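Local coordinates for protein putative cellulase CEL6 (Mycobacterium tuberculosis, PDB 1UP3) that probably hydrolyses internal beta-1,4-glucosidic bonds of cellulose as a family 6 endoglucanase, holding the sugar chain in an active-site groove, at residues Pro71-Cys83 with Gly90-Val104. Residues are numbered along the deposited sequence; the frame is centred on the assembly and turned at random.
Sequences PVLTLYGIPHRDC and GFATGTDYRGWIDAV. With BGC (beta-D-glucopyranose), chain B.
Leu75 lies over Ile101 where strand 72-75 and helix 94-104 run almost antiparallel, 170° between their directions and 12.0 Å between their axes, while beyond the strand the backbones close in and Phe91 N donates a nearly straight 2.9 Å hydrogen bond to Gly77 O. This is the strand-to-helix half of a beta-alpha-beta crossover, packed through side chains along the strand, and through main chain as well as side chains beyond it. Leu75 meets Trp100 with CB, 4.0 Å from CH2 at the end of the indole, and one of its methyls, CD1, touches CD1 of Ile101. Both rings, of Tyr97 and Trp100, reach the strand side because CG stands anti to the backbone N (chi1 -175° and -170°). Gly77 packs against Tyr97, Trp100 and Phe91, its N 4.0 Å from Trp100 CH2, while Phe91 CE2 rests on a face of the indole. Ile78 sets its CD1 methyl over one face of Tyr97, a CH-pi contact 4.1 Å from the ring centroid, and Pro79 CD lies 4.0 Å from Tyr97 CD1. Farther along, Gly90 N packs over one face of the Arg81 guanidinium, its own hydrogen bond going to Gln46; Tyr76 CE2 lies over the opposite face, and Arg81 CD over the centre of the Tyr76 ring. In the guanidinium plane, NH1 donates to Tyr76 O at 2.8 Å and, with a salt bridge to Asp45 and the bond from NE to Ala87 O, this holds the group in place. A water bridges His80 N and Phe91 O. Asp82 OD1 accepts from O3 of a bound glucose unit, so the turn joins the helix packing to the glycan site. Glu118, following strand 113-117, is hydrogen-bonded to Tyr97 OH and to the backbone N of Gly77 and of Ile78. Trp100 also touches strand 42-44 and helix 50-66, whereas Leu75 and Ile101 meet helix 130-147, placing helix 94-108 between its two neighbouring helices against the parallel sheet.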
loop_
_atom_site.group_PDB
_atom_site.type_symbol
_atom_site.label_atom_id
_atom_site.label_comp_id
_atom_site.label_asym_id
_atom_site.label_seq_id
_atom_site.Cartn_x
_atom_site.Cartn_y
_atom_site.Cartn_z
ATOM N N PRO A 71 11.374 6.478 -3.038
ATOM C CA PRO A 71 10.681 5.261 -3.472
ATOM C C PRO A 71 9.654 4.850 -2.431
ATOM O O PRO A 71 9.898 5.003 -1.247
ATOM C CB PRO A 71 11.803 4.240 -3.571
ATOM C CG PRO A 71 12.730 4.651 -2.557
ATOM C CD PRO A 71 12.701 6.164 -2.478
ATOM N N VAL A 72 8.556 4.282 -2.895
ATOM C CA VAL A 72 7.515 3.719 -2.017
ATOM C C VAL A 72 7.372 2.255 -2.385
ATOM O O VAL A 72 7.141 1.914 -3.575
ATOM C CB VAL A 72 6.153 4.427 -2.178
ATOM C CG1 VAL A 72 5.183 3.905 -1.172
ATOM C CG2 VAL A 72 6.290 5.983 -2.070
ATOM N N LEU A 73 7.595 1.395 -1.388
ATOM C CA LEU A 73 7.543 -0.049 -1.542
ATOM C C LEU A 73 6.399 -0.563 -0.664
ATOM O O LEU A 73 6.254 -0.121 0.477
ATOM C CB LEU A 73 8.861 -0.694 -1.123
ATOM C CG LEU A 73 9.984 -0.296 -2.099
ATOM C CD1 LEU A 73 11.225 -0.084 -1.332
ATOM C CD2 LEU A 73 10.198 -1.346 -3.140
ATOM N N THR A 74 5.632 -1.508 -1.196
ATOM C CA THR A 74 4.575 -2.181 -0.452
ATOM C C THR A 74 4.916 -3.643 -0.251
ATOM O O THR A 74 5.146 -4.347 -1.222
ATOM C CB THR A 74 3.284 -2.021 -1.184
ATOM O OG1 THR A 74 2.973 -0.615 -1.258
ATOM C CG2 THR A 74 2.115 -2.679 -0.397
ATOM N N LEU A 75 5.003 -4.076 0.996
ATOM C CA LEU A 75 5.296 -5.475 1.290
ATOM C C LEU A 75 3.991 -6.234 1.429
ATOM O O LEU A 75 3.169 -5.907 2.270
ATOM C CB LEU A 75 6.154 -5.585 2.565
ATOM C CG LEU A 75 7.473 -4.802 2.533
ATOM C CD1 LEU A 75 8.263 -5.061 3.814
ATOM C CD2 LEU A 75 8.342 -5.136 1.320
ATOM N N TYR A 76 3.814 -7.289 0.641
ATOM C CA TYR A 76 2.531 -8.013 0.599
ATOM C C TYR A 76 2.804 -9.517 0.502
ATOM O O TYR A 76 2.444 -10.169 -0.486
ATOM C CB TYR A 76 1.707 -7.482 -0.590
ATOM C CG TYR A 76 0.232 -7.851 -0.653
ATOM C CD1 TYR A 76 -0.570 -7.702 0.469
ATOM C CD2 TYR A 76 -0.343 -8.270 -1.836
ATOM C CE1 TYR A 76 -1.938 -8.007 0.445
ATOM C CE2 TYR A 76 -1.708 -8.571 -1.911
ATOM C CZ TYR A 76 -2.504 -8.413 -0.777
ATOM O OH TYR A 76 -3.859 -8.727 -0.839
ATOM N N GLY A 77 3.513 -10.036 1.500
ATOM C CA GLY A 77 3.947 -11.433 1.525
ATOM C C GLY A 77 3.466 -12.234 2.727
ATOM O O GLY A 77 3.931 -13.366 2.905
ATOM N N ILE A 78 2.576 -11.699 3.541
ATOM C CA ILE A 78 2.210 -12.375 4.817
ATOM C C ILE A 78 1.649 -13.770 4.561
ATOM O O ILE A 78 0.939 -13.998 3.580
ATOM C CB ILE A 78 1.195 -11.507 5.638
ATOM C CG1 ILE A 78 1.223 -11.827 7.125
ATOM C CG2 ILE A 78 -0.187 -11.614 5.056
ATOM C CD1 ILE A 78 2.485 -11.356 7.816
ATOM N N PRO A 79 1.999 -14.736 5.390
ATOM C CA PRO A 79 1.382 -16.055 5.250
ATOM C C PRO A 79 -0.144 -15.976 5.381
ATOM O O PRO A 79 -0.668 -15.173 6.140
ATOM C CB PRO A 79 2.011 -16.870 6.392
ATOM C CG PRO A 79 3.357 -16.233 6.587
ATOM C CD PRO A 79 3.055 -14.754 6.397
ATOM N N HIS A 80 -0.844 -16.806 4.617
ATOM C CA HIS A 80 -2.315 -16.797 4.547
ATOM C C HIS A 80 -2.806 -15.453 4.022
ATOM O O HIS A 80 -3.846 -14.967 4.448
ATOM C CB HIS A 80 -2.988 -17.131 5.907
ATOM C CG HIS A 80 -2.285 -18.214 6.656
ATOM N ND1 HIS A 80 -2.060 -19.452 6.097
ATOM C CD2 HIS A 80 -1.696 -18.232 7.872
ATOM C CE1 HIS A 80 -1.375 -20.196 6.946
ATOM N NE2 HIS A 80 -1.127 -19.480 8.028
ATOM N N ARG A 81 -2.047 -14.877 3.066
ATOM C CA ARG A 81 -2.424 -13.592 2.470
ATOM C C ARG A 81 -3.843 -13.642 1.952
ATOM O O ARG A 81 -4.226 -14.598 1.305
ATOM C CB ARG A 81 -1.457 -13.208 1.370
ATOM C CG ARG A 81 -1.521 -11.768 0.933
ATOM C CD ARG A 81 -0.545 -11.488 -0.165
ATOM N NE ARG A 81 -0.960 -12.065 -1.427
ATOM C CZ ARG A 81 -0.247 -12.014 -2.522
ATOM N NH1 ARG A 81 0.933 -11.410 -2.545
ATOM N NH2 ARG A 81 -0.721 -12.529 -3.636
ATOM N N ASP A 82 -4.599 -12.572 2.266
ATOM C CA ASP A 82 -5.958 -12.402 1.821
ATOM C C ASP A 82 -6.889 -13.505 2.310
ATOM O O ASP A 82 -7.990 -13.655 1.778
ATOM C CB ASP A 82 -6.017 -12.294 0.298
ATOM C CG ASP A 82 -7.101 -11.385 -0.175
ATOM O OD1 ASP A 82 -7.302 -10.281 0.428
ATOM O OD2 ASP A 82 -7.874 -11.707 -1.129
ATOM N N CYS A 83 -6.466 -14.267 3.330
ATOM C CA CYS A 83 -7.274 -15.370 3.839
ATOM C C CYS A 83 -7.777 -16.271 2.707
ATOM O O CYS A 83 -8.891 -16.778 2.774
ATOM C CB CYS A 83 -8.425 -14.830 4.654
ATOM S SG CYS A 83 -7.911 -13.791 6.041
ATOM N N GLY A 90 1.318 -15.040 -0.590
ATOM C CA GLY A 90 2.193 -14.945 0.560
ATOM C C GLY A 90 3.085 -16.166 0.734
ATOM O O GLY A 90 2.949 -17.200 0.042
ATOM N N PHE A 91 4.025 -16.020 1.644
ATOM C CA PHE A 91 4.927 -17.088 1.995
ATOM C C PHE A 91 4.205 -18.202 2.747
ATOM O O PHE A 91 3.182 -17.984 3.405
ATOM C CB PHE A 91 6.125 -16.545 2.762
ATOM C CG PHE A 91 7.069 -15.821 1.864
ATOM C CD1 PHE A 91 8.006 -16.534 1.116
ATOM C CD2 PHE A 91 6.997 -14.471 1.711
ATOM C CE1 PHE A 91 8.842 -15.895 0.234
ATOM C CE2 PHE A 91 7.842 -13.829 0.815
ATOM C CZ PHE A 91 8.752 -14.536 0.096
ATOM N N ALA A 92 4.782 -19.391 2.677
ATOM C CA ALA A 92 4.131 -20.558 3.254
ATOM C C ALA A 92 4.133 -20.541 4.779
ATOM O O ALA A 92 3.121 -20.900 5.380
ATOM C CB ALA A 92 4.780 -21.823 2.737
ATOM N N THR A 93 5.233 -20.110 5.393
ATOM C CA THR A 93 5.389 -20.155 6.834
ATOM C C THR A 93 5.987 -18.858 7.370
ATOM O O THR A 93 6.575 -18.060 6.637
ATOM C CB THR A 93 6.333 -21.293 7.261
ATOM O OG1 THR A 93 7.655 -21.005 6.813
ATOM C CG2 THR A 93 5.945 -22.603 6.631
ATOM N N GLY A 94 5.857 -18.674 8.665
ATOM C CA GLY A 94 6.472 -17.567 9.349
ATOM C C GLY A 94 7.983 -17.545 9.251
ATOM O O GLY A 94 8.579 -16.476 9.116
ATOM N N THR A 95 8.631 -18.720 9.302
ATOM C CA THR A 95 10.073 -18.788 9.094
ATOM C C THR A 95 10.503 -18.183 7.743
ATOM O O THR A 95 11.460 -17.411 7.658
ATOM C CB THR A 95 10.505 -20.233 9.175
ATOM O OG1 THR A 95 10.340 -20.667 10.514
ATOM C CG2 THR A 95 11.996 -20.368 8.896
ATOM N N ASP A 96 9.777 -18.548 6.699
ATOM C CA ASP A 96 10.043 -18.038 5.365
ATOM C C ASP A 96 9.847 -16.532 5.350
ATOM O O ASP A 96 10.661 -15.790 4.801
ATOM C CB ASP A 96 9.106 -18.659 4.343
ATOM C CG ASP A 96 9.327 -20.136 4.121
ATOM O OD1 ASP A 96 10.458 -20.619 4.206
ATOM O OD2 ASP A 96 8.351 -20.898 3.873
ATOM N N TYR A 97 8.758 -16.062 5.957
ATOM C CA TYR A 97 8.471 -14.628 5.938
ATOM C C TYR A 97 9.571 -13.851 6.668
ATOM O O TYR A 97 10.019 -12.785 6.214
ATOM C CB TYR A 97 7.104 -14.366 6.593
ATOM C CG TYR A 97 6.672 -12.910 6.506
ATOM C CD1 TYR A 97 6.136 -12.407 5.330
ATOM C CD2 TYR A 97 6.869 -12.025 7.562
ATOM C CE1 TYR A 97 5.789 -11.092 5.191
ATOM C CE2 TYR A 97 6.493 -10.671 7.428
ATOM C CZ TYR A 97 5.961 -10.234 6.240
ATOM O OH TYR A 97 5.593 -8.913 6.061
ATOM N N ARG A 98 9.999 -14.376 7.809
ATOM C CA ARG A 98 11.077 -13.695 8.512
ATOM C C ARG A 98 12.361 -13.599 7.703
ATOM O O ARG A 98 13.073 -12.590 7.728
ATOM C CB ARG A 98 11.323 -14.330 9.871
ATOM C CG ARG A 98 10.183 -14.221 10.802
ATOM C CD ARG A 98 10.282 -15.271 11.848
ATOM N NE ARG A 98 10.915 -14.726 13.014
ATOM C CZ ARG A 98 10.206 -14.305 14.062
ATOM N NH1 ARG A 98 8.877 -14.416 14.065
ATOM N NH2 ARG A 98 10.812 -13.780 15.104
ATOM N N GLY A 99 12.675 -14.621 6.970
ATOM C CA GLY A 99 13.866 -14.598 6.142
ATOM C C GLY A 99 13.745 -13.573 5.028
ATOM O O GLY A 99 14.708 -12.889 4.663
ATOM N N TRP A 100 12.533 -13.466 4.506
ATOM C CA TRP A 100 12.201 -12.469 3.488
ATOM C C TRP A 100 12.385 -11.055 4.008
ATOM O O TRP A 100 13.021 -10.246 3.338
ATOM C CB TRP A 100 10.774 -12.665 3.038
ATOM C CG TRP A 100 10.331 -11.871 1.817
ATOM C CD1 TRP A 100 10.780 -12.012 0.524
ATOM C CD2 TRP A 100 9.265 -10.889 1.765
ATOM N NE1 TRP A 100 10.066 -11.182 -0.316
ATOM C CE2 TRP A 100 9.129 -10.493 0.408
ATOM C CE3 TRP A 100 8.389 -10.331 2.719
ATOM C CZ2 TRP A 100 8.172 -9.545 -0.012
ATOM C CZ3 TRP A 100 7.463 -9.409 2.316
ATOM C CH2 TRP A 100 7.351 -9.028 0.947
ATOM N N ILE A 101 11.837 -10.759 5.195
ATOM C CA ILE A 101 12.013 -9.458 5.822
ATOM C C ILE A 101 13.524 -9.155 6.058
ATOM O O ILE A 101 13.964 -8.031 5.818
ATOM C CB ILE A 101 11.234 -9.404 7.185
ATOM C CG1 ILE A 101 9.719 -9.393 6.939
ATOM C CG2 ILE A 101 11.703 -8.232 7.988
ATOM C CD1 ILE A 101 9.214 -8.179 6.114
ATOM N N ASP A 102 14.313 -10.155 6.488
ATOM C CA ASP A 102 15.735 -9.922 6.674
ATOM C C ASP A 102 16.382 -9.494 5.381
ATOM O O ASP A 102 17.254 -8.608 5.370
ATOM C CB ASP A 102 16.459 -11.171 7.182
ATOM C CG ASP A 102 16.060 -11.559 8.577
ATOM O OD1 ASP A 102 15.494 -10.741 9.321
ATOM O OD2 ASP A 102 16.287 -12.718 9.029
ATOM N N ALA A 103 15.999 -10.164 4.310
ATOM C CA ALA A 103 16.548 -9.865 2.985
ATOM C C ALA A 103 16.129 -8.488 2.481
ATOM O O ALA A 103 16.944 -7.754 1.940
ATOM C CB ALA A 103 16.141 -10.940 2.006
ATOM N N VAL A 104 14.861 -8.120 2.645
ATOM C CA VAL A 104 14.414 -6.786 2.292
ATOM C C VAL A 104 15.236 -5.717 3.051
ATOM O O VAL A 104 15.701 -4.739 2.468
ATOM C CB VAL A 104 12.926 -6.593 2.572
ATOM C CG1 VAL A 104 12.511 -5.145 2.457
ATOM C CG2 VAL A 104 12.059 -7.448 1.624
HETATM C C2 BGC B . -10.501 -7.483 0.608
HETATM C C3 BGC B . -9.049 -7.250 0.216
HETATM C C4 BGC B . -8.832 -5.796 -0.202
HETATM C C5 BGC B . -9.394 -4.875 0.902
HETATM C C6 BGC B . -9.360 -3.401 0.479
HETATM C C1 BGC B . -10.923 -6.471 1.679
HETATM O O2 BGC B . -10.721 -8.842 1.028
HETATM O O3 BGC B . -8.632 -8.137 -0.810
HETATM O O4 BGC B . -7.450 -5.493 -0.421
HETATM O O5 BGC B . -10.753 -5.164 1.188
HETATM O O6 BGC B . -9.804 -2.568 1.533
HETATM O O HOH W 1 0.519 -18.224 2.512
#